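Long-range contacts in probable transcriptional regulator (Rhodococcus jostii, PDB 3HIM), which probably binds DNA at cis-regulatory sites as a transcription factor of the TetR family: residues R92-V97 / R190-A195; T98-W103 / L168-S173. All blocks are in the same frame, centred on the assembly; numbering follows the deposited sequence.

Helix 89-106 is shared by both contacts: its earlier part meets helix 184-198 in interaction 1, its later part helix 158-175 in interaction 2. The two centres lie about 10 Å apart. Along the chain 168-173 falls between 98-103 and 190-195, so interaction 2 is nested within the loop that interaction 1 closes. They touch directly: Tyr191 lies against Val101, Leu168 and Val172, and Val192 against Thr98. All four segments belong to the all-helical C-terminal region of a TetR-family protein, and both contacts also reach the second subunit, which links the packing inside the chain to the dimer.

Interaction 1 of 2, residues R92-V97 / R190-A195; sequences RLMSTV and RYVELA
Segments 92-97 and 190-195 are helical and run roughly antiparallel at 141°, their axes 9.2 Å apart, with Met94 and Val192 nearest in the backbone at 5.5 Å between CA atoms. No hydrogen bond crosses; methyl and methylene groups do the work. Val192 sits at the middle with its two branches divided: CG1 meets the Met94 chain at about a right angle, 3.5 Å from Met94 CG, while CG2 lies 3.6 Å from Met94 O. Val97 forks in the same way: with CG1 anti to the backbone N (chi1 173°), Val97 CG1 goes to Val192 CG2 at 3.9 Å and to the CB of Tyr191, and Val97 CG2 to Ala195 CB at 4.0 Å. That small methyl is shared, since Leu93 CD2 approaches Ala195 CB at 4.2 Å and lies beside Ala195 O. Met94 is exposed, whereas Leu93, Val97 and Ala195 are buried. The antiparallel pair belongs to the helical C-terminal domain of a TetR-family protein. Beyond it, Val97 also packs on Ile165 of helix 158-175, while Thr96 turns to Phe140 and Ile143 of helix 123-149; Tyr191 and Leu194 of helix 184-198 touch Leu163 and Met198 of the second subunit.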
ATOM      1  N   ARG B  92       2.308 -19.889 -14.605  1.00 15.98           N
ATOM      2  CA  ARG B  92       2.564 -19.845 -13.156  1.00 16.43           C
ATOM      3  C   ARG B  92       2.424 -18.411 -12.616  1.00 16.65           C
ATOM      4  O   ARG B  92       1.848 -18.192 -11.548  1.00 17.35           O
ATOM      5  CB  ARG B  92       3.964 -20.388 -12.843  1.00 15.35           C
ATOM      6  CG  ARG B  92       4.144 -21.889 -13.177  1.00 15.99           C
ATOM      7  CD  ARG B  92       5.558 -22.398 -12.965  1.00 15.01           C
ATOM      8  NE  ARG B  92       5.965 -22.285 -11.563  1.00 17.46           N
ATOM      9  CZ  ARG B  92       7.170 -22.606 -11.084  1.00 17.61           C
ATOM     10  NH1 ARG B  92       8.116 -23.064 -11.891  1.00 15.08           N
ATOM     11  NH2 ARG B  92       7.444 -22.426  -9.795  1.00 16.94           N
ATOM     12  N   LEU B  93       2.962 -17.452 -13.361  1.00 15.75           N
ATOM     13  CA  LEU B  93       2.892 -16.053 -12.989  1.00 16.01           C
ATOM     14  C   LEU B  93       1.470 -15.504 -13.080  1.00 15.85           C
ATOM     15  O   LEU B  93       1.031 -14.808 -12.181  1.00 15.87           O
ATOM     16  CB  LEU B  93       3.872 -15.214 -13.834  1.00 15.63           C
ATOM     17  CG  LEU B  93       4.090 -13.793 -13.296  1.00 16.42           C
ATOM     18  CD1 LEU B  93       4.802 -13.829 -11.926  1.00 14.27           C
ATOM     19  CD2 LEU B  93       4.836 -12.933 -14.317  1.00 15.32           C
ATOM     20  N   MET B  94       0.751 -15.822 -14.157  1.00 15.91           N
ATOM     21  CA  MET B  94      -0.655 -15.457 -14.234  1.00 15.82           C
ATOM     22  C   MET B  94      -1.408 -15.977 -13.003  1.00 16.21           C
ATOM     23  O   MET B  94      -2.215 -15.266 -12.400  1.00 15.62           O
ATOM     24  CB  MET B  94      -1.303 -15.997 -15.516  1.00 15.30           C
ATOM     25  CG  MET B  94      -0.786 -15.368 -16.830  1.00 15.88           C
ATOM     26  SD  MET B  94      -1.356 -16.187 -18.361  1.00 17.94           S
ATOM     27  CE  MET B  94      -3.048 -16.596 -17.938  1.00 20.10           C
ATOM     28  N   SER B  95      -1.129 -17.218 -12.624  1.00 16.13           N
ATOM     29  CA  SER B  95      -1.939 -17.905 -11.620  1.00 16.46           C
ATOM     30  C   SER B  95      -1.703 -17.350 -10.220  1.00 15.89           C
ATOM     31  O   SER B  95      -2.651 -17.085  -9.453  1.00 15.16           O
ATOM     32  CB  SER B  95      -1.626 -19.414 -11.639  1.00 16.92           C
ATOM     33  OG  SER B  95      -2.464 -20.110 -10.739  1.00 17.15           O
ATOM     34  N   THR B  96      -0.428 -17.184  -9.894  1.00 15.36           N
ATOM     35  CA  THR B  96      -0.059 -16.690  -8.582  1.00 15.99           C
ATOM     36  C   THR B  96      -0.416 -15.215  -8.423  1.00 16.63           C
ATOM     37  O   THR B  96      -0.875 -14.832  -7.345  1.00 16.67           O
ATOM     38  CB  THR B  96       1.419 -16.872  -8.298  1.00 16.15           C
ATOM     39  OG1 THR B  96       2.171 -16.290  -9.374  1.00 16.05           O
ATOM     40  CG2 THR B  96       1.754 -18.365  -8.140  1.00 15.01           C
ATOM     41  N   VAL B  97      -0.189 -14.398  -9.475  1.00 16.02           N
ATOM     42  CA  VAL B  97      -0.601 -12.981  -9.443  1.00 15.85           C
ATOM     43  C   VAL B  97      -2.129 -12.856  -9.264  1.00 16.09           C
ATOM     44  O   VAL B  97      -2.593 -12.113  -8.383  1.00 16.34           O
ATOM     45  CB  VAL B  97      -0.099 -12.143 -10.682  1.00 15.44           C
ATOM     46  CG1 VAL B  97      -0.717 -10.739 -10.672  1.00 14.96           C
ATOM     47  CG2 VAL B  97       1.427 -12.024 -10.674  1.00 13.95           C
ATOM     48  N   ARG B 190      -6.001  -7.233 -14.976  1.00 14.05           N
ATOM     49  CA  ARG B 190      -5.167  -6.082 -15.338  1.00 14.11           C
ATOM     50  C   ARG B 190      -3.729  -6.198 -14.825  1.00 13.75           C
ATOM     51  O   ARG B 190      -2.764  -5.883 -15.545  1.00 14.21           O
ATOM     52  CB  ARG B 190      -5.803  -4.802 -14.821  1.00 14.11           C
ATOM     53  CG  ARG B 190      -6.345  -3.907 -15.892  1.00 17.07           C
ATOM     54  CD  ARG B 190      -7.576  -4.430 -16.560  1.00 16.96           C
ATOM     55  NE  ARG B 190      -7.307  -5.486 -17.549  1.00 16.65           N
ATOM     56  CZ  ARG B 190      -8.248  -6.331 -17.950  1.00 15.59           C
ATOM     57  NH1 ARG B 190      -9.476  -6.197 -17.461  1.00 15.76           N
ATOM     58  NH2 ARG B 190      -7.980  -7.293 -18.816  1.00 14.80           N
ATOM     59  N   TYR B 191      -3.588  -6.682 -13.596  1.00 13.05           N
ATOM     60  CA  TYR B 191      -2.286  -6.767 -12.959  1.00 13.23           C
ATOM     61  C   TYR B 191      -1.512  -7.942 -13.503  1.00 13.10           C
ATOM     62  O   TYR B 191      -0.285  -7.899 -13.580  1.00 13.09           O
ATOM     63  CB  TYR B 191      -2.431  -6.852 -11.445  1.00 12.87           C
ATOM     64  CG  TYR B 191      -2.538  -5.502 -10.780  1.00 14.45           C
ATOM     65  CD1 TYR B 191      -2.751  -4.329 -11.523  1.00 15.33           C
ATOM     66  CD2 TYR B 191      -2.448  -5.394  -9.397  1.00 14.71           C
ATOM     67  CE1 TYR B 191      -2.836  -3.084 -10.888  1.00 15.44           C
ATOM     68  CE2 TYR B 191      -2.545  -4.177  -8.759  1.00 13.33           C
ATOM     69  CZ  TYR B 191      -2.737  -3.025  -9.486  1.00 15.15           C
ATOM     70  OH  TYR B 191      -2.816  -1.821  -8.787  1.00 14.06           O
ATOM     71  N   VAL B 192      -2.226  -8.989 -13.901  1.00 12.89           N
ATOM     72  CA  VAL B 192      -1.570 -10.090 -14.615  1.00 13.49           C
ATOM     73  C   VAL B 192      -0.895  -9.600 -15.911  1.00 13.60           C
ATOM     74  O   VAL B 192       0.264  -9.923 -16.166  1.00 13.68           O
ATOM     75  CB  VAL B 192      -2.545 -11.233 -14.924  1.00 13.48           C
ATOM     76  CG1 VAL B 192      -1.951 -12.170 -15.958  1.00 13.20           C
ATOM     77  CG2 VAL B 192      -2.876 -11.989 -13.641  1.00 14.27           C
ATOM     78  N   GLU B 193      -1.617  -8.814 -16.715  1.00 13.63           N
ATOM     79  CA  GLU B 193      -1.057  -8.267 -17.965  1.00 13.76           C
ATOM     80  C   GLU B 193       0.211  -7.457 -17.703  1.00 13.52           C
ATOM     81  O   GLU B 193       1.198  -7.542 -18.459  1.00 13.34           O
ATOM     82  CB  GLU B 193      -2.083  -7.390 -18.673  1.00 13.44           C
ATOM     83  CG  GLU B 193      -3.234  -8.197 -19.252  1.00 14.70           C
ATOM     84  CD  GLU B 193      -4.488  -7.365 -19.432  1.00 16.42           C
ATOM     85  OE1 GLU B 193      -4.451  -6.136 -19.152  1.00 15.30           O
ATOM     86  OE2 GLU B 193      -5.510  -7.951 -19.836  1.00 15.33           O
ATOM     87  N   LEU B 194       0.164  -6.666 -16.632  1.00 13.16           N
ATOM     88  CA  LEU B 194       1.283  -5.778 -16.297  1.00 13.38           C
ATOM     89  C   LEU B 194       2.499  -6.544 -15.764  1.00 12.92           C
ATOM     90  O   LEU B 194       3.627  -6.216 -16.121  1.00 13.65           O
ATOM     91  CB  LEU B 194       0.836  -4.675 -15.337  1.00 12.51           C
ATOM     92  CG  LEU B 194      -0.165  -3.678 -15.935  1.00 13.33           C
ATOM     93  CD1 LEU B 194      -0.968  -2.976 -14.813  1.00 12.50           C
ATOM     94  CD2 LEU B 194       0.524  -2.649 -16.841  1.00 10.32           C
ATOM     95  N   ALA B 195       2.263  -7.549 -14.921  1.00 12.69           N
ATOM     96  CA  ALA B 195       3.311  -8.436 -14.422  1.00 13.16           C
ATOM     97  C   ALA B 195       4.050  -9.164 -15.565  1.00 13.29           C
ATOM     98  O   ALA B 195       5.284  -9.251 -15.593  1.00 13.53           O
ATOM     99  CB  ALA B 195       2.711  -9.451 -13.424  1.00 12.68           C
TER

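Interaction 2 of 2, residues T98-W103 / L168-S173; sequences TAYVTW and LGIDVS
Tyr100 lays its ring obliquely against the backbone of segment 168-173 at Gly169, with Tyr100 CE2 3.4 Å from Gly169 CA. The tyrosine oxygen continues past the glycine to the next residue, where Tyr100 OH lies 3.3 Å from Ile170 CG1 and also touches CD1. The ring reaches across because CG is anti to the backbone N (chi1 -171°). Gly169 makes room for it: a CB at this position would point at segment 98-103 and collide with CE2. Val101 forms the second point of contact, its CG1 lying 4.3 Å from Val172 CG2, while the other branch of Val172, CG1, rests near Val101 O.

With no side chain on Gly169, the two segments come close, their axes 8.4 Å apart and 20° from parallel; Val101 CA and Gly169 CA are separated by 4.8 Å. Around this first shell, Tyr100 OH is hydrogen-bonded to Thr166 O, one turn before Ile170, which fixes the far end of the ring. Phe140 and His104 each make an edge-to-face contact with Tyr100, and Val75 and Ile79 of helix 60-82 pack on it as well. A leucine in place of Tyr100 would probably leave Thr166 O without its hydroxyl partner, lose the edge-to-face contacts with Phe140 and His104, and open a gap beside Gly169. On the Val101 side, Tyr191 of helix 184-198 packs against Val101. Farther out, Ser173 OG bonds to His104 O, a second tie to helix 89-106, and Asp171 OD2 bonds to Ser167 OG of the second subunit.

This near-parallel helix pair, drawn together at a glycine, belongs to the helical C-terminal domain of TetR-family regulators, and helix 158-175 faces the partner subunit across the dimer.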
ATOM      1  N   THR B  98      -2.896 -13.598 -10.066  1.00 15.40           N
ATOM      2  CA  THR B  98      -4.349 -13.676  -9.873  1.00 15.89           C
ATOM      3  C   THR B  98      -4.753 -13.987  -8.409  1.00 16.08           C
ATOM      4  O   THR B  98      -5.531 -13.234  -7.807  1.00 16.27           O
ATOM      5  CB  THR B  98      -5.006 -14.729 -10.798  1.00 15.59           C
ATOM      6  OG1 THR B  98      -4.705 -14.392 -12.151  1.00 15.82           O
ATOM      7  CG2 THR B  98      -6.543 -14.771 -10.603  1.00 13.89           C
ATOM      8  N   ALA B  99      -4.244 -15.091  -7.864  1.00 15.76           N
ATOM      9  CA  ALA B  99      -4.517 -15.469  -6.462  1.00 15.59           C
ATOM     10  C   ALA B  99      -4.045 -14.409  -5.480  1.00 15.41           C
ATOM     11  O   ALA B  99      -4.723 -14.095  -4.511  1.00 15.49           O
ATOM     12  CB  ALA B  99      -3.864 -16.804  -6.131  1.00 15.05           C
ATOM     13  N   TYR B 100      -2.871 -13.858  -5.726  1.00 15.69           N
ATOM     14  CA  TYR B 100      -2.327 -12.850  -4.829  1.00 15.95           C
ATOM     15  C   TYR B 100      -3.195 -11.594  -4.789  1.00 15.59           C
ATOM     16  O   TYR B 100      -3.575 -11.139  -3.704  1.00 15.94           O
ATOM     17  CB  TYR B 100      -0.919 -12.490  -5.262  1.00 16.03           C
ATOM     18  CG  TYR B 100      -0.148 -11.623  -4.297  1.00 16.95           C
ATOM     19  CD1 TYR B 100       0.195 -12.081  -3.013  1.00 18.33           C
ATOM     20  CD2 TYR B 100       0.310 -10.372  -4.697  1.00 18.31           C
ATOM     21  CE1 TYR B 100       0.980 -11.265  -2.129  1.00 18.79           C
ATOM     22  CE2 TYR B 100       1.050  -9.563  -3.854  1.00 17.63           C
ATOM     23  CZ  TYR B 100       1.388 -10.010  -2.577  1.00 18.16           C
ATOM     24  OH  TYR B 100       2.135  -9.180  -1.791  1.00 15.70           O
ATOM     25  N   VAL B 101      -3.515 -11.039  -5.955  1.00 15.20           N
ATOM     26  CA  VAL B 101      -4.343  -9.819  -6.028  1.00 14.87           C
ATOM     27  C   VAL B 101      -5.766 -10.063  -5.463  1.00 15.78           C
ATOM     28  O   VAL B 101      -6.260  -9.289  -4.622  1.00 14.78           O
ATOM     29  CB  VAL B 101      -4.380  -9.283  -7.467  1.00 15.64           C
ATOM     30  CG1 VAL B 101      -5.451  -8.200  -7.636  1.00 14.17           C
ATOM     31  CG2 VAL B 101      -2.981  -8.737  -7.868  1.00 14.47           C
ATOM     32  N   THR B 102      -6.407 -11.153  -5.911  1.00 15.42           N
ATOM     33  CA  THR B 102      -7.727 -11.556  -5.404  1.00 15.79           C
ATOM     34  C   THR B 102      -7.731 -11.659  -3.877  1.00 15.39           C
ATOM     35  O   THR B 102      -8.631 -11.148  -3.236  1.00 14.70           O
ATOM     36  CB  THR B 102      -8.165 -12.921  -6.013  1.00 15.99           C
ATOM     37  OG1 THR B 102      -8.149 -12.808  -7.433  1.00 16.38           O
ATOM     38  CG2 THR B 102      -9.563 -13.342  -5.544  1.00 16.16           C
ATOM     39  N   TRP B 103      -6.723 -12.324  -3.307  1.00 15.04           N
ATOM     40  CA  TRP B 103      -6.639 -12.454  -1.856  1.00 14.42           C
ATOM     41  C   TRP B 103      -6.628 -11.091  -1.191  1.00 14.40           C
ATOM     42  O   TRP B 103      -7.335 -10.849  -0.194  1.00 14.90           O
ATOM     43  CB  TRP B 103      -5.413 -13.249  -1.435  1.00 14.23           C
ATOM     44  CG  TRP B 103      -5.446 -13.599   0.023  1.00 14.50           C
ATOM     45  CD1 TRP B 103      -5.867 -14.779   0.570  1.00 15.67           C
ATOM     46  CD2 TRP B 103      -5.067 -12.752   1.127  1.00 15.19           C
ATOM     47  NE1 TRP B 103      -5.770 -14.726   1.954  1.00 16.67           N
ATOM     48  CE2 TRP B 103      -5.275 -13.497   2.318  1.00 15.75           C
ATOM     49  CE3 TRP B 103      -4.568 -11.443   1.224  1.00 14.50           C
ATOM     50  CZ2 TRP B 103      -4.999 -12.974   3.593  1.00 15.86           C
ATOM     51  CZ3 TRP B 103      -4.288 -10.920   2.496  1.00 17.16           C
ATOM     52  CH2 TRP B 103      -4.515 -11.689   3.668  1.00 15.99           C
ATOM     53  N   LEU B 168       2.312  -4.228  -5.440  1.00 14.89           N
ATOM     54  CA  LEU B 168       0.980  -4.003  -6.059  1.00 14.64           C
ATOM     55  C   LEU B 168      -0.158  -4.745  -5.367  1.00 14.70           C
ATOM     56  O   LEU B 168      -1.218  -4.160  -5.122  1.00 14.81           O
ATOM     57  CB  LEU B 168       0.972  -4.365  -7.554  1.00 14.39           C
ATOM     58  CG  LEU B 168       1.749  -3.396  -8.445  1.00 13.97           C
ATOM     59  CD1 LEU B 168       1.910  -3.989  -9.830  1.00 12.40           C
ATOM     60  CD2 LEU B 168       1.030  -2.070  -8.497  1.00 14.04           C
ATOM     61  N   GLY B 169       0.051  -6.030  -5.078  1.00 14.60           N
ATOM     62  CA  GLY B 169      -0.962  -6.846  -4.374  1.00 14.86           C
ATOM     63  C   GLY B 169      -1.280  -6.273  -2.989  1.00 14.95           C
ATOM     64  O   GLY B 169      -2.442  -6.048  -2.653  1.00 14.70           O
ATOM     65  N   ILE B 170      -0.237  -5.998  -2.207  1.00 14.50           N
ATOM     66  CA  ILE B 170      -0.403  -5.443  -0.881  1.00 14.28           C
ATOM     67  C   ILE B 170      -1.137  -4.103  -0.903  1.00 14.24           C
ATOM     68  O   ILE B 170      -1.965  -3.848  -0.032  1.00 14.29           O
ATOM     69  CB  ILE B 170       0.958  -5.272  -0.189  1.00 15.05           C
ATOM     70  CG1 ILE B 170       1.513  -6.646   0.216  1.00 15.32           C
ATOM     71  CG2 ILE B 170       0.831  -4.320   1.021  1.00 14.15           C
ATOM     72  CD1 ILE B 170       3.032  -6.650   0.493  1.00 16.12           C
ATOM     73  N   ASP B 171      -0.852  -3.256  -1.898  1.00 13.46           N
ATOM     74  CA  ASP B 171      -1.482  -1.938  -1.935  1.00 13.47           C
ATOM     75  C   ASP B 171      -2.957  -1.997  -2.331  1.00 13.01           C
ATOM     76  O   ASP B 171      -3.729  -1.119  -1.985  1.00 12.66           O
ATOM     77  CB  ASP B 171      -0.724  -0.967  -2.833  1.00 13.39           C
ATOM     78  CG  ASP B 171      -1.143   0.478  -2.604  1.00 15.42           C
ATOM     79  OD1 ASP B 171      -0.906   1.032  -1.496  1.00 15.94           O
ATOM     80  OD2 ASP B 171      -1.711   1.065  -3.541  1.00 16.84           O
ATOM     81  N   VAL B 172      -3.341  -3.043  -3.054  1.00 13.24           N
ATOM     82  CA  VAL B 172      -4.751  -3.302  -3.337  1.00 13.10           C
ATOM     83  C   VAL B 172      -5.552  -3.270  -2.031  1.00 13.67           C
ATOM     84  O   VAL B 172      -6.674  -2.799  -2.003  1.00 14.51           O
ATOM     85  CB  VAL B 172      -4.937  -4.672  -4.075  1.00 13.39           C
ATOM     86  CG1 VAL B 172      -6.391  -5.216  -3.961  1.00 12.43           C
ATOM     87  CG2 VAL B 172      -4.466  -4.590  -5.555  1.00 10.83           C
ATOM     88  N   SER B 173      -4.981  -3.765  -0.939  1.00 14.10           N
ATOM     89  CA  SER B 173      -5.734  -3.809   0.321  1.00 14.64           C
ATOM     90  C   SER B 173      -6.016  -2.408   0.871  1.00 14.70           C
ATOM     91  O   SER B 173      -6.932  -2.225   1.667  1.00 14.65           O
ATOM     92  CB  SER B 173      -5.041  -4.683   1.375  1.00 14.43           C
ATOM     93  OG  SER B 173      -4.986  -6.028   0.937  1.00 14.82           O
TER